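Local coordinates for 6-phosphogluconate dehydratase (PDB 2GP4), which probably catalyses the dehydration of 6-phosphogluconate to 2-dehydro-3-deoxy-6-phosphogluconate in the Entner-Doudoroff pathway, and is seen here as the apoenzyme without its iron-sulfur cluster, at residues Q497-P505 with R608-A618; L554-I564 with L575-R585. All coordinates share one frame; numbering follows the deposited sequence.

Contact 1. Residues Q497-P505 with R608-A618; sequences QGPKANGMP and RSNLSSPETGA
Lys500 lies along the chain that leaves helix 605-609 and meets one backbone carbonyl after another. Its CB is near Arg608 O, CG is 3.6 Å from Leu611 O, and CD lies 3.6 Å from Ser609 O. CE comes to 3.2 Å from Leu611 O. A bend at the last torsion (chi4 68°) then brings the ammonium group end-on to the same oxygen, where NZ donates a hydrogen bond of 2.8 Å to Leu611 O, nearly in line with the C=O bond (168°). NZ also forms a salt bridge with Asp551. At the root of the residue, Lys500 CA makes a C-H...O contact of 3.5 Å with Arg608 O.

Beside it, Pro499 supplies the apolar half. Its CB packs 3.7 Å from Leu611 CB, while CG touches Ala618 CB at 4.1 Å and reaches the ring of Pro614. Arg608 lies along the short helix, its CG 3.3 Å from Pro499 O and its CD running on toward Gly503 N, which lies near the edge of the guanidinium.

Helix 145-160 touches Arg608, Leu611 and Ala618, and Pro614 also meets helix 322-333 and strand 541-546. The contact is thus built on a short helix with Gly498 at its N-cap and Pro499 in its first turn, where no backbone N-H is needed, followed by Gly503 with positive phi; it packs where the largely helical N-terminal domain meets the mainly beta C-terminal domain.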
ATOM      1  N   GLN A 497      13.664 -12.602  -7.903  1.00 16.85           N
ATOM      2  CA  GLN A 497      12.260 -12.437  -7.541  1.00 16.91           C
ATOM      3  C   GLN A 497      11.822 -10.974  -7.590  1.00 16.84           C
ATOM      4  O   GLN A 497      10.710 -10.639  -7.187  1.00 16.68           O
ATOM      5  CB  GLN A 497      11.978 -13.038  -6.149  1.00 17.23           C
ATOM      6  CG  GLN A 497      12.347 -14.517  -5.970  1.00 17.24           C
ATOM      7  CD  GLN A 497      11.734 -15.441  -7.017  1.00 18.52           C
ATOM      8  OE1 GLN A 497      10.533 -15.381  -7.306  1.00 18.38           O
ATOM      9  NE2 GLN A 497      12.565 -16.316  -7.586  1.00 19.17           N
ATOM     10  N   GLY A 498      12.700 -10.110  -8.089  1.00 16.75           N
ATOM     11  CA  GLY A 498      12.402  -8.691  -8.196  1.00 16.88           C
ATOM     12  C   GLY A 498      11.486  -8.363  -9.361  1.00 17.31           C
ATOM     13  O   GLY A 498      11.141  -9.248 -10.154  1.00 17.32           O
ATOM     14  N   PRO A 499      11.073  -7.084  -9.470  1.00 17.54           N
ATOM     15  CA  PRO A 499      10.250  -6.598 -10.579  1.00 17.70           C
ATOM     16  C   PRO A 499      10.766  -7.019 -11.959  1.00 18.12           C
ATOM     17  O   PRO A 499       9.997  -7.548 -12.764  1.00 18.07           O
ATOM     18  CB  PRO A 499      10.324  -5.079 -10.421  1.00 17.54           C
ATOM     19  CG  PRO A 499      10.486  -4.877  -8.964  1.00 17.55           C
ATOM     20  CD  PRO A 499      11.353  -6.015  -8.490  1.00 17.35           C
ATOM     21  N   LYS A 500      12.056  -6.812 -12.216  1.00 18.63           N
ATOM     22  CA  LYS A 500      12.631  -7.073 -13.542  1.00 18.99           C
ATOM     23  C   LYS A 500      12.790  -8.562 -13.843  1.00 19.26           C
ATOM     24  O   LYS A 500      12.668  -8.982 -14.993  1.00 19.44           O
ATOM     25  CB  LYS A 500      13.975  -6.355 -13.715  1.00 18.95           C
ATOM     26  CG  LYS A 500      13.899  -4.827 -13.749  1.00 19.00           C
ATOM     27  CD  LYS A 500      15.221  -4.237 -14.248  1.00 19.54           C
ATOM     28  CE  LYS A 500      15.252  -2.713 -14.166  1.00 19.50           C
ATOM     29  NZ  LYS A 500      15.267  -2.221 -12.753  1.00 20.28           N
ATOM     30  N   ALA A 501      13.058  -9.360 -12.813  1.00 19.53           N
ATOM     31  CA  ALA A 501      13.310 -10.784 -13.003  1.00 19.51           C
ATOM     32  C   ALA A 501      12.073 -11.540 -13.461  1.00 19.77           C
ATOM     33  O   ALA A 501      12.093 -12.191 -14.502  1.00 19.83           O
ATOM     34  CB  ALA A 501      13.870 -11.391 -11.738  1.00 19.46           C
ATOM     35  N   ASN A 502      11.004 -11.453 -12.675  1.00 20.14           N
ATOM     36  CA  ASN A 502       9.772 -12.189 -12.938  1.00 20.54           C
ATOM     37  C   ASN A 502       8.489 -11.408 -12.583  1.00 21.10           C
ATOM     38  O   ASN A 502       7.451 -12.001 -12.309  1.00 21.34           O
ATOM     39  CB  ASN A 502       9.805 -13.548 -12.218  1.00 20.28           C
ATOM     40  CG  ASN A 502       9.990 -13.418 -10.704  1.00 20.17           C
ATOM     41  OD1 ASN A 502      10.112 -12.312 -10.162  1.00 19.45           O
ATOM     42  ND2 ASN A 502       9.996 -14.558 -10.013  1.00 18.95           N
ATOM     43  N   GLY A 503       8.568 -10.081 -12.572  1.00 21.57           N
ATOM     44  CA  GLY A 503       7.404  -9.251 -12.278  1.00 22.53           C
ATOM     45  C   GLY A 503       7.037  -9.193 -10.811  1.00 23.39           C
ATOM     46  O   GLY A 503       5.940  -8.759 -10.463  1.00 23.16           O
HETATM   47  N   MSE A 504       7.965  -9.635  -9.961  1.00 24.42           N
HETATM   48  CA  MSE A 504       7.823  -9.630  -8.500  1.00 26.13           C
HETATM   49  C   MSE A 504       6.530 -10.290  -7.982  1.00 25.08           C
HETATM   50  O   MSE A 504       5.663  -9.612  -7.437  1.00 25.36           O
HETATM   51  CB  MSE A 504       7.983  -8.197  -7.961  1.00 25.75           C
HETATM   52  CG  MSE A 504       8.461  -8.084  -6.518  1.00 26.88           C
HETATM   53 SE   MSE A 504       8.332  -6.237  -5.863  1.00 31.80          SE
HETATM   54  CE  MSE A 504       6.470  -5.933  -6.351  1.00 32.03           C
ATOM     55  N   PRO A 505       6.392 -11.618  -8.152  1.00 24.89           N
ATOM     56  CA  PRO A 505       5.201 -12.255  -7.595  1.00 24.82           C
ATOM     57  C   PRO A 505       5.286 -12.380  -6.070  1.00 24.97           C
ATOM     58  O   PRO A 505       6.378 -12.536  -5.526  1.00 25.07           O
ATOM     59  CB  PRO A 505       5.224 -13.646  -8.237  1.00 24.62           C
ATOM     60  CG  PRO A 505       6.669 -13.921  -8.485  1.00 24.05           C
ATOM     61  CD  PRO A 505       7.274 -12.591  -8.827  1.00 24.61           C
ATOM     62  N   ARG A 608       8.148  -4.978 -18.008  1.00 19.33           N
ATOM     63  CA  ARG A 608       8.840  -5.677 -16.922  1.00 19.27           C
ATOM     64  C   ARG A 608      10.316  -5.280 -16.862  1.00 19.46           C
ATOM     65  O   ARG A 608      10.875  -5.051 -15.789  1.00 19.51           O
ATOM     66  CB  ARG A 608       8.722  -7.194 -17.111  1.00 19.03           C
ATOM     67  CG  ARG A 608       9.264  -8.028 -15.956  1.00 18.73           C
ATOM     68  CD  ARG A 608       9.430  -9.504 -16.334  1.00 18.67           C
ATOM     69  NE  ARG A 608       8.160 -10.128 -16.722  1.00 17.10           N
ATOM     70  CZ  ARG A 608       7.827 -10.464 -17.969  1.00 15.78           C
ATOM     71  NH1 ARG A 608       8.665 -10.256 -18.982  1.00 13.75           N
ATOM     72  NH2 ARG A 608       6.650 -11.025 -18.199  1.00 15.50           N
ATOM     73  N   SER A 609      10.928  -5.196 -18.032  1.00 19.59           N
ATOM     74  CA  SER A 609      12.340  -4.892 -18.160  1.00 20.10           C
ATOM     75  C   SER A 609      12.680  -3.461 -17.729  1.00 20.04           C
ATOM     76  O   SER A 609      13.829  -3.178 -17.385  1.00 20.23           O
ATOM     77  CB  SER A 609      12.772  -5.114 -19.605  1.00 20.01           C
ATOM     78  OG  SER A 609      14.165  -5.031 -19.708  1.00 21.57           O
ATOM     79  N   ASN A 610      11.681  -2.580 -17.751  1.00 19.85           N
ATOM     80  CA  ASN A 610      11.843  -1.172 -17.395  1.00 19.80           C
ATOM     81  C   ASN A 610      11.265  -0.798 -16.024  1.00 19.83           C
ATOM     82  O   ASN A 610      11.230   0.373 -15.659  1.00 19.94           O
ATOM     83  CB  ASN A 610      11.242  -0.281 -18.487  1.00 19.76           C
ATOM     84  CG  ASN A 610      12.181  -0.092 -19.669  1.00 19.92           C
ATOM     85  OD1 ASN A 610      13.152   0.655 -19.586  1.00 20.10           O
ATOM     86  ND2 ASN A 610      11.889  -0.767 -20.776  1.00 18.88           N
ATOM     87  N   LEU A 611      10.819  -1.794 -15.266  1.00 19.93           N
ATOM     88  CA  LEU A 611      10.321  -1.560 -13.910  1.00 19.93           C
ATOM     89  C   LEU A 611      11.428  -1.001 -13.019  1.00 19.93           C
ATOM     90  O   LEU A 611      12.535  -1.546 -12.964  1.00 19.92           O
ATOM     91  CB  LEU A 611       9.763  -2.849 -13.314  1.00 19.75           C
ATOM     92  CG  LEU A 611       8.255  -3.125 -13.221  1.00 20.46           C
ATOM     93  CD1 LEU A 611       7.382  -2.252 -14.136  1.00 18.67           C
ATOM     94  CD2 LEU A 611       7.972  -4.625 -13.422  1.00 18.90           C
ATOM     95  N   SER A 612      11.134   0.097 -12.336  1.00 19.79           N
ATOM     96  CA  SER A 612      12.114   0.707 -11.449  1.00 19.76           C
ATOM     97  C   SER A 612      12.183  -0.059 -10.131  1.00 19.73           C
ATOM     98  O   SER A 612      11.475  -1.041  -9.934  1.00 19.64           O
ATOM     99  CB  SER A 612      11.804   2.194 -11.230  1.00 19.59           C
ATOM    100  OG  SER A 612      10.648   2.371 -10.436  1.00 19.68           O
ATOM    101  N   SER A 613      13.064   0.380  -9.241  1.00 19.99           N
ATOM    102  CA  SER A 613      13.251  -0.255  -7.947  1.00 19.93           C
ATOM    103  C   SER A 613      11.989  -0.112  -7.093  1.00 19.89           C
ATOM    104  O   SER A 613      11.275   0.890  -7.212  1.00 20.09           O
ATOM    105  CB  SER A 613      14.407   0.427  -7.238  1.00 19.97           C
ATOM    106  OG  SER A 613      14.076   1.784  -6.992  1.00 20.62           O
ATOM    107  N   PRO A 614      11.705  -1.110  -6.234  1.00 19.71           N
ATOM    108  CA  PRO A 614      10.613  -1.000  -5.259  1.00 19.76           C
ATOM    109  C   PRO A 614      10.554   0.342  -4.509  1.00 19.80           C
ATOM    110  O   PRO A 614       9.465   0.893  -4.323  1.00 19.92           O
ATOM    111  CB  PRO A 614      10.903  -2.149  -4.293  1.00 19.81           C
ATOM    112  CG  PRO A 614      11.559  -3.180  -5.156  1.00 19.42           C
ATOM    113  CD  PRO A 614      12.377  -2.425  -6.159  1.00 19.46           C
ATOM    114  N   GLU A 615      11.709   0.868  -4.105  1.00 19.92           N
ATOM    115  CA  GLU A 615      11.777   2.137  -3.368  1.00 19.98           C
ATOM    116  C   GLU A 615      11.342   3.336  -4.225  1.00 20.19           C
ATOM    117  O   GLU A 615      10.945   4.375  -3.686  1.00 20.10           O
ATOM    118  CB  GLU A 615      13.183   2.348  -2.789  1.00 19.96           C
ATOM    119  CG  GLU A 615      13.405   3.684  -2.084  1.00 19.99           C
ATOM    120  CD  GLU A 615      14.637   3.704  -1.194  1.00 20.02           C
ATOM    121  OE1 GLU A 615      15.658   3.070  -1.547  1.00 20.17           O
ATOM    122  OE2 GLU A 615      14.585   4.373  -0.140  1.00 19.17           O
ATOM    123  N   THR A 616      11.432   3.186  -5.548  1.00 20.26           N
ATOM    124  CA  THR A 616      10.991   4.223  -6.486  1.00 20.37           C
ATOM    125  C   THR A 616       9.621   3.879  -7.062  1.00 20.69           C
ATOM    126  O   THR A 616       9.156   4.525  -8.007  1.00 20.70           O
ATOM    127  CB  THR A 616      12.012   4.478  -7.635  1.00 20.34           C
ATOM    128  OG1 THR A 616      12.338   3.244  -8.284  1.00 20.25           O
ATOM    129  CG2 THR A 616      13.294   5.132  -7.096  1.00 20.06           C
ATOM    130  N   GLY A 617       8.989   2.855  -6.485  1.00 20.88           N
ATOM    131  CA  GLY A 617       7.608   2.502  -6.793  1.00 21.19           C
ATOM    132  C   GLY A 617       7.413   1.388  -7.802  1.00 21.60           C
ATOM    133  O   GLY A 617       6.279   1.075  -8.164  1.00 21.71           O
ATOM    134  N   ALA A 618       8.514   0.783  -8.248  1.00 21.90           N
ATOM    135  CA  ALA A 618       8.498  -0.204  -9.341  1.00 22.19           C
ATOM    136  C   ALA A 618       7.695   0.287 -10.551  1.00 22.36           C
ATOM    137  O   ALA A 618       6.800  -0.406 -11.061  1.00 22.55           O
ATOM    138  CB  ALA A 618       7.995  -1.560  -8.848  1.00 22.10           C
TER

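Contact 2. Residues L554-I564 with L575-R585; sequences LIAKVQDGDLI and LLVSDTELATR
Leu575 and Ile564 face each other as an antiparallel non-hydrogen-bonded pair, and their side chains begin the tightly packed part of the contact. With CG trans to the backbone nitrogen (chi1 -177°), the branch point of Leu575 is carried in among Ile564, Val558 and Asp562. Its methyls diverge from there: CD1 sits 3.5 Å from Ile564 CG1 and also touches Asp562 CB, whereas CD2 meets Val558 CG2 at 3.8 Å and lies near Leu554. Leu554 in turn crosses Leu582 at about a right angle, CD1 to CD1 at 3.7 Å, bringing helix 579-584 onto this apolar cluster. Strand 463-471 backs it through Ala468, which touches Val558 and Ile564.

A closely held polar part adjoins it. Arg585, extended from CG to NE, grips the buried Asp562 end-on: NH2 to OD1 is 3.0 Å, and NH1 to OD2 is modelled at 2.5 Å, a value too short to be taken literally. Gln559 N holds Asp562 OD2 from the face opposite to NH1. Lys557 NZ reaches Leu582 O at 2.9 Å from above the carbonyl plane.

The solvent side is looser. There the exposed Gln559 stacks its amide over one guanidinium face, the planes 9° apart, and the exposed Glu581 takes NH2 of Arg585 on OE2 at 2.8 Å. Leu563 is exposed and Leu576 partly so; their CB atoms pack together, Leu576 N bonds Leu563 O (2.7 Å), and a water bridges Leu563 N and Leu576 O.

A leucine in place of Arg585 would probably leave Asp562 and Glu581 without their shared cation and Gln559 without a flat surface to stack on. One cation between two carboxylates is likely to ease their mutual repulsion and keep both ionised, so that charge pairing joins the turn 559-562 to Glu581 of the helix, beside the apolar cluster.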
ATOM      1  N   LEU A 554      24.452  -7.181  -5.046  1.00 24.10           N
ATOM      2  CA  LEU A 554      25.337  -8.083  -4.321  1.00 24.39           C
ATOM      3  C   LEU A 554      24.683  -9.421  -3.945  1.00 24.37           C
ATOM      4  O   LEU A 554      25.377 -10.410  -3.708  1.00 24.49           O
ATOM      5  CB  LEU A 554      25.907  -7.380  -3.079  1.00 24.55           C
ATOM      6  CG  LEU A 554      27.280  -7.849  -2.591  1.00 24.79           C
ATOM      7  CD1 LEU A 554      28.360  -7.567  -3.641  1.00 25.31           C
ATOM      8  CD2 LEU A 554      27.641  -7.207  -1.257  1.00 24.70           C
ATOM      9  N   ILE A 555      23.353  -9.450  -3.906  1.00 24.33           N
ATOM     10  CA  ILE A 555      22.605 -10.700  -3.695  1.00 24.23           C
ATOM     11  C   ILE A 555      22.936 -11.782  -4.744  1.00 24.35           C
ATOM     12  O   ILE A 555      22.883 -12.975  -4.447  1.00 24.56           O
ATOM     13  CB  ILE A 555      21.071 -10.447  -3.627  1.00 24.07           C
ATOM     14  CG1 ILE A 555      20.323 -11.744  -3.295  1.00 23.71           C
ATOM     15  CG2 ILE A 555      20.566  -9.807  -4.920  1.00 24.10           C
ATOM     16  CD1 ILE A 555      18.837 -11.588  -3.077  1.00 23.99           C
ATOM     17  N   ALA A 556      23.282 -11.355  -5.957  1.00 24.37           N
ATOM     18  CA  ALA A 556      23.607 -12.270  -7.054  1.00 24.45           C
ATOM     19  C   ALA A 556      24.929 -13.011  -6.847  1.00 24.50           C
ATOM     20  O   ALA A 556      25.125 -14.100  -7.390  1.00 24.67           O
ATOM     21  CB  ALA A 556      23.624 -11.518  -8.394  1.00 24.42           C
ATOM     22  N   LYS A 557      25.826 -12.424  -6.060  1.00 24.64           N
ATOM     23  CA  LYS A 557      27.143 -13.018  -5.798  1.00 24.71           C
ATOM     24  C   LYS A 557      27.202 -13.885  -4.541  1.00 24.71           C
ATOM     25  O   LYS A 557      28.156 -14.656  -4.361  1.00 24.77           O
ATOM     26  CB  LYS A 557      28.228 -11.939  -5.754  1.00 24.80           C
ATOM     27  CG  LYS A 557      28.657 -11.451  -7.135  1.00 25.10           C
ATOM     28  CD  LYS A 557      29.818 -10.480  -7.052  1.00 25.61           C
ATOM     29  CE  LYS A 557      30.239 -10.017  -8.440  1.00 26.16           C
ATOM     30  NZ  LYS A 557      31.457  -9.165  -8.379  1.00 26.64           N
ATOM     31  N   VAL A 558      26.187 -13.760  -3.682  1.00 24.68           N
ATOM     32  CA  VAL A 558      26.104 -14.542  -2.443  1.00 24.41           C
ATOM     33  C   VAL A 558      26.224 -16.039  -2.752  1.00 24.54           C
ATOM     34  O   VAL A 558      25.605 -16.535  -3.694  1.00 24.72           O
ATOM     35  CB  VAL A 558      24.790 -14.266  -1.670  1.00 24.30           C
ATOM     36  CG1 VAL A 558      24.779 -15.009  -0.335  1.00 24.12           C
ATOM     37  CG2 VAL A 558      24.597 -12.781  -1.431  1.00 24.11           C
ATOM     38  N   GLN A 559      27.039 -16.740  -1.972  1.00 24.52           N
ATOM     39  CA  GLN A 559      27.230 -18.178  -2.137  1.00 24.66           C
ATOM     40  C   GLN A 559      26.811 -18.884  -0.860  1.00 24.70           C
ATOM     41  O   GLN A 559      26.792 -18.272   0.204  1.00 24.85           O
ATOM     42  CB  GLN A 559      28.696 -18.496  -2.467  1.00 24.57           C
ATOM     43  CG  GLN A 559      29.158 -17.979  -3.827  1.00 24.47           C
ATOM     44  CD  GLN A 559      30.635 -18.244  -4.125  1.00 24.98           C
ATOM     45  OE1 GLN A 559      31.340 -18.918  -3.364  1.00 24.92           O
ATOM     46  NE2 GLN A 559      31.106 -17.713  -5.252  1.00 24.71           N
ATOM     47  N   ASP A 560      26.467 -20.166  -0.962  1.00 24.84           N
ATOM     48  CA  ASP A 560      26.146 -20.964   0.216  1.00 25.04           C
ATOM     49  C   ASP A 560      27.297 -20.908   1.216  1.00 25.08           C
ATOM     50  O   ASP A 560      28.468 -21.044   0.844  1.00 25.20           O
ATOM     51  CB  ASP A 560      25.858 -22.417  -0.169  1.00 25.20           C
ATOM     52  CG  ASP A 560      24.650 -22.553  -1.077  1.00 26.08           C
ATOM     53  OD1 ASP A 560      23.516 -22.285  -0.616  1.00 26.30           O
ATOM     54  OD2 ASP A 560      24.838 -22.940  -2.255  1.00 27.53           O
ATOM     55  N   GLY A 561      26.960 -20.682   2.479  1.00 25.17           N
ATOM     56  CA  GLY A 561      27.957 -20.660   3.543  1.00 25.01           C
ATOM     57  C   GLY A 561      28.310 -19.262   4.006  1.00 25.06           C
ATOM     58  O   GLY A 561      28.578 -19.056   5.189  1.00 25.19           O
ATOM     59  N   ASP A 562      28.315 -18.304   3.076  1.00 24.96           N
ATOM     60  CA  ASP A 562      28.608 -16.904   3.397  1.00 24.80           C
ATOM     61  C   ASP A 562      27.800 -16.456   4.603  1.00 24.71           C
ATOM     62  O   ASP A 562      26.615 -16.772   4.707  1.00 24.86           O
ATOM     63  CB  ASP A 562      28.261 -15.988   2.223  1.00 24.74           C
ATOM     64  CG  ASP A 562      29.089 -16.262   0.984  1.00 25.14           C
ATOM     65  OD1 ASP A 562      30.060 -17.046   1.053  1.00 25.78           O
ATOM     66  OD2 ASP A 562      28.760 -15.682  -0.072  1.00 25.47           O
ATOM     67  N   LEU A 563      28.435 -15.724   5.512  1.00 24.64           N
ATOM     68  CA  LEU A 563      27.718 -15.153   6.647  1.00 24.42           C
ATOM     69  C   LEU A 563      26.943 -13.915   6.217  1.00 24.22           C
ATOM     70  O   LEU A 563      27.489 -13.016   5.573  1.00 24.10           O
ATOM     71  CB  LEU A 563      28.664 -14.805   7.799  1.00 24.41           C
ATOM     72  CG  LEU A 563      29.124 -15.849   8.833  1.00 25.17           C
ATOM     73  CD1 LEU A 563      28.033 -16.867   9.199  1.00 25.24           C
ATOM     74  CD2 LEU A 563      30.379 -16.559   8.374  1.00 25.85           C
ATOM     75  N   ILE A 564      25.664 -13.888   6.576  1.00 24.11           N
ATOM     76  CA  ILE A 564      24.806 -12.734   6.353  1.00 23.90           C
ATOM     77  C   ILE A 564      24.229 -12.274   7.680  1.00 24.07           C
ATOM     78  O   ILE A 564      23.660 -13.072   8.428  1.00 24.21           O
ATOM     79  CB  ILE A 564      23.656 -13.074   5.403  1.00 23.89           C
ATOM     80  CG1 ILE A 564      24.126 -12.974   3.956  1.00 23.62           C
ATOM     81  CG2 ILE A 564      22.460 -12.160   5.651  1.00 23.41           C
ATOM     82  CD1 ILE A 564      23.291 -13.786   2.990  1.00 23.26           C
ATOM     83  N   LEU A 575      26.501  -8.642   4.002  1.00 25.28           N
ATOM     84  CA  LEU A 575      27.152  -9.875   3.588  1.00 25.55           C
ATOM     85  C   LEU A 575      28.594  -9.835   4.100  1.00 26.21           C
ATOM     86  O   LEU A 575      29.375  -8.954   3.732  1.00 26.13           O
ATOM     87  CB  LEU A 575      27.112 -10.033   2.066  1.00 25.56           C
ATOM     88  CG  LEU A 575      27.698 -11.307   1.439  1.00 25.41           C
ATOM     89  CD1 LEU A 575      26.929 -12.558   1.868  1.00 24.43           C
ATOM     90  CD2 LEU A 575      27.752 -11.196  -0.084  1.00 24.97           C
ATOM     91  N   LEU A 576      28.939 -10.791   4.953  1.00 27.07           N
ATOM     92  CA  LEU A 576      30.212 -10.760   5.670  1.00 28.02           C
ATOM     93  C   LEU A 576      31.344 -11.404   4.875  1.00 28.85           C
ATOM     94  O   LEU A 576      31.976 -12.360   5.324  1.00 29.10           O
ATOM     95  CB  LEU A 576      30.065 -11.403   7.053  1.00 27.90           C
ATOM     96  CG  LEU A 576      29.448 -10.583   8.194  1.00 27.52           C
ATOM     97  CD1 LEU A 576      28.061 -10.097   7.884  1.00 27.10           C
ATOM     98  CD2 LEU A 576      29.429 -11.418   9.463  1.00 28.12           C
ATOM     99  N   VAL A 577      31.576 -10.875   3.676  1.00 29.74           N
ATOM    100  CA  VAL A 577      32.722 -11.249   2.857  1.00 30.69           C
ATOM    101  C   VAL A 577      33.382  -9.964   2.375  1.00 31.36           C
ATOM    102  O   VAL A 577      32.703  -8.954   2.169  1.00 31.50           O
ATOM    103  CB  VAL A 577      32.333 -12.147   1.644  1.00 30.52           C
ATOM    104  CG1 VAL A 577      31.736 -13.462   2.103  1.00 30.66           C
ATOM    105  CG2 VAL A 577      31.358 -11.444   0.747  1.00 31.51           C
ATOM    106  N   SER A 578      34.702 -10.000   2.203  1.00 32.29           N
ATOM    107  CA  SER A 578      35.463  -8.821   1.791  1.00 32.97           C
ATOM    108  C   SER A 578      35.127  -8.396   0.367  1.00 33.38           C
ATOM    109  O   SER A 578      34.721  -9.223  -0.456  1.00 33.48           O
ATOM    110  CB  SER A 578      36.965  -9.092   1.906  1.00 33.09           C
ATOM    111  OG  SER A 578      37.344 -10.187   1.089  1.00 33.43           O
ATOM    112  N   ASP A 579      35.297  -7.103   0.089  1.00 34.08           N
ATOM    113  CA  ASP A 579      35.174  -6.569  -1.269  1.00 34.77           C
ATOM    114  C   ASP A 579      36.112  -7.298  -2.237  1.00 35.07           C
ATOM    115  O   ASP A 579      35.742  -7.560  -3.387  1.00 35.13           O
ATOM    116  CB  ASP A 579      35.470  -5.063  -1.295  1.00 34.96           C
ATOM    117  CG  ASP A 579      34.252  -4.209  -0.956  1.00 35.60           C
ATOM    118  OD1 ASP A 579      33.472  -4.578  -0.051  1.00 36.75           O
ATOM    119  OD2 ASP A 579      34.082  -3.148  -1.593  1.00 36.03           O
ATOM    120  N   THR A 580      37.312  -7.631  -1.757  1.00 35.37           N
ATOM    121  CA  THR A 580      38.320  -8.335  -2.559  1.00 35.75           C
ATOM    122  C   THR A 580      37.880  -9.750  -2.952  1.00 35.82           C
ATOM    123  O   THR A 580      38.034 -10.146  -4.111  1.00 35.88           O
ATOM    124  CB  THR A 580      39.696  -8.387  -1.856  1.00 35.78           C
ATOM    125  OG1 THR A 580      39.575  -9.058  -0.594  1.00 36.50           O
ATOM    126  CG2 THR A 580      40.233  -6.983  -1.625  1.00 35.95           C
ATOM    127  N   GLU A 581      37.320 -10.500  -2.000  1.00 35.81           N
ATOM    128  CA  GLU A 581      36.781 -11.826  -2.304  1.00 35.85           C
ATOM    129  C   GLU A 581      35.585 -11.744  -3.256  1.00 35.85           C
ATOM    130  O   GLU A 581      35.326 -12.680  -4.014  1.00 36.01           O
ATOM    131  CB  GLU A 581      36.403 -12.596  -1.031  1.00 35.77           C
ATOM    132  CG  GLU A 581      36.227 -14.103  -1.271  1.00 36.00           C
ATOM    133  CD  GLU A 581      35.607 -14.853  -0.102  1.00 36.09           C
ATOM    134  OE1 GLU A 581      35.811 -14.447   1.064  1.00 36.51           O
ATOM    135  OE2 GLU A 581      34.920 -15.869  -0.358  1.00 36.12           O
ATOM    136  N   LEU A 582      34.866 -10.625  -3.223  1.00 35.78           N
ATOM    137  CA  LEU A 582      33.714 -10.437  -4.107  1.00 35.87           C
ATOM    138  C   LEU A 582      34.118 -10.105  -5.541  1.00 35.86           C
ATOM    139  O   LEU A 582      33.366 -10.368  -6.481  1.00 35.95           O
ATOM    140  CB  LEU A 582      32.762  -9.371  -3.551  1.00 35.85           C
ATOM    141  CG  LEU A 582      31.933  -9.789  -2.332  1.00 35.92           C
ATOM    142  CD1 LEU A 582      31.312  -8.582  -1.635  1.00 35.75           C
ATOM    143  CD2 LEU A 582      30.865 -10.816  -2.707  1.00 35.78           C
ATOM    144  N   ALA A 583      35.313  -9.537  -5.700  1.00 35.87           N
ATOM    145  CA  ALA A 583      35.863  -9.220  -7.020  1.00 35.78           C
ATOM    146  C   ALA A 583      36.267 -10.473  -7.807  1.00 35.72           C
ATOM    147  O   ALA A 583      36.319 -10.449  -9.042  1.00 35.80           O
ATOM    148  CB  ALA A 583      37.043  -8.264  -6.890  1.00 35.77           C
ATOM    149  N   THR A 584      36.554 -11.557  -7.090  1.00 35.57           N
ATOM    150  CA  THR A 584      36.924 -12.828  -7.715  1.00 35.44           C
ATOM    151  C   THR A 584      35.691 -13.582  -8.211  1.00 35.37           C
ATOM    152  O   THR A 584      35.771 -14.363  -9.164  1.00 35.23           O
ATOM    153  CB  THR A 584      37.711 -13.744  -6.747  1.00 35.51           C
ATOM    154  OG1 THR A 584      36.857 -14.169  -5.678  1.00 35.78           O
ATOM    155  CG2 THR A 584      38.929 -13.024  -6.172  1.00 35.49           C
ATOM    156  N   ARG A 585      34.554 -13.332  -7.561  1.00 35.36           N
ATOM    157  CA  ARG A 585      33.315 -14.072  -7.822  1.00 35.16           C
ATOM    158  C   ARG A 585      32.582 -13.638  -9.090  1.00 35.31           C
ATOM    159  O   ARG A 585      32.483 -12.446  -9.393  1.00 35.44           O
ATOM    160  CB  ARG A 585      32.365 -13.968  -6.625  1.00 34.84           C
ATOM    161  CG  ARG A 585      32.835 -14.707  -5.389  1.00 34.14           C
ATOM    162  CD  ARG A 585      31.874 -14.514  -4.234  1.00 32.98           C
ATOM    163  NE  ARG A 585      32.363 -15.144  -3.009  1.00 32.63           N
ATOM    164  CZ  ARG A 585      31.622 -15.368  -1.925  1.00 32.51           C
ATOM    165  NH1 ARG A 585      30.342 -15.018  -1.900  1.00 32.70           N
ATOM    166  NH2 ARG A 585      32.160 -15.947  -0.865  1.00 32.33           N
TER
HETATM  167  O   HOH W   1      31.162 -15.339   5.337  1.00 37.00           O

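Overall arrangement
From the N terminus, the chain passes the helices of the N-terminal region, enters the mixed sheet of the C-terminal region, and leaves strand 490-494 to give residues 497-505. It then adds strands 524-528 and 541-546 before reaching 554-564. Contact 2 closes first, ten residues later, packing helix 579-584 and the residue after it against the approach to the hairpin of strands 563-567 and 572-575 at the sheet's edge. Contact 1 closes last, joining the loop after strand 490-494 to the chain after helix 605-609, beside helices 145-160 and 322-333. Contact 2 is therefore nested within the loop of contact 1. Their centres are 23 Å apart and they do not touch.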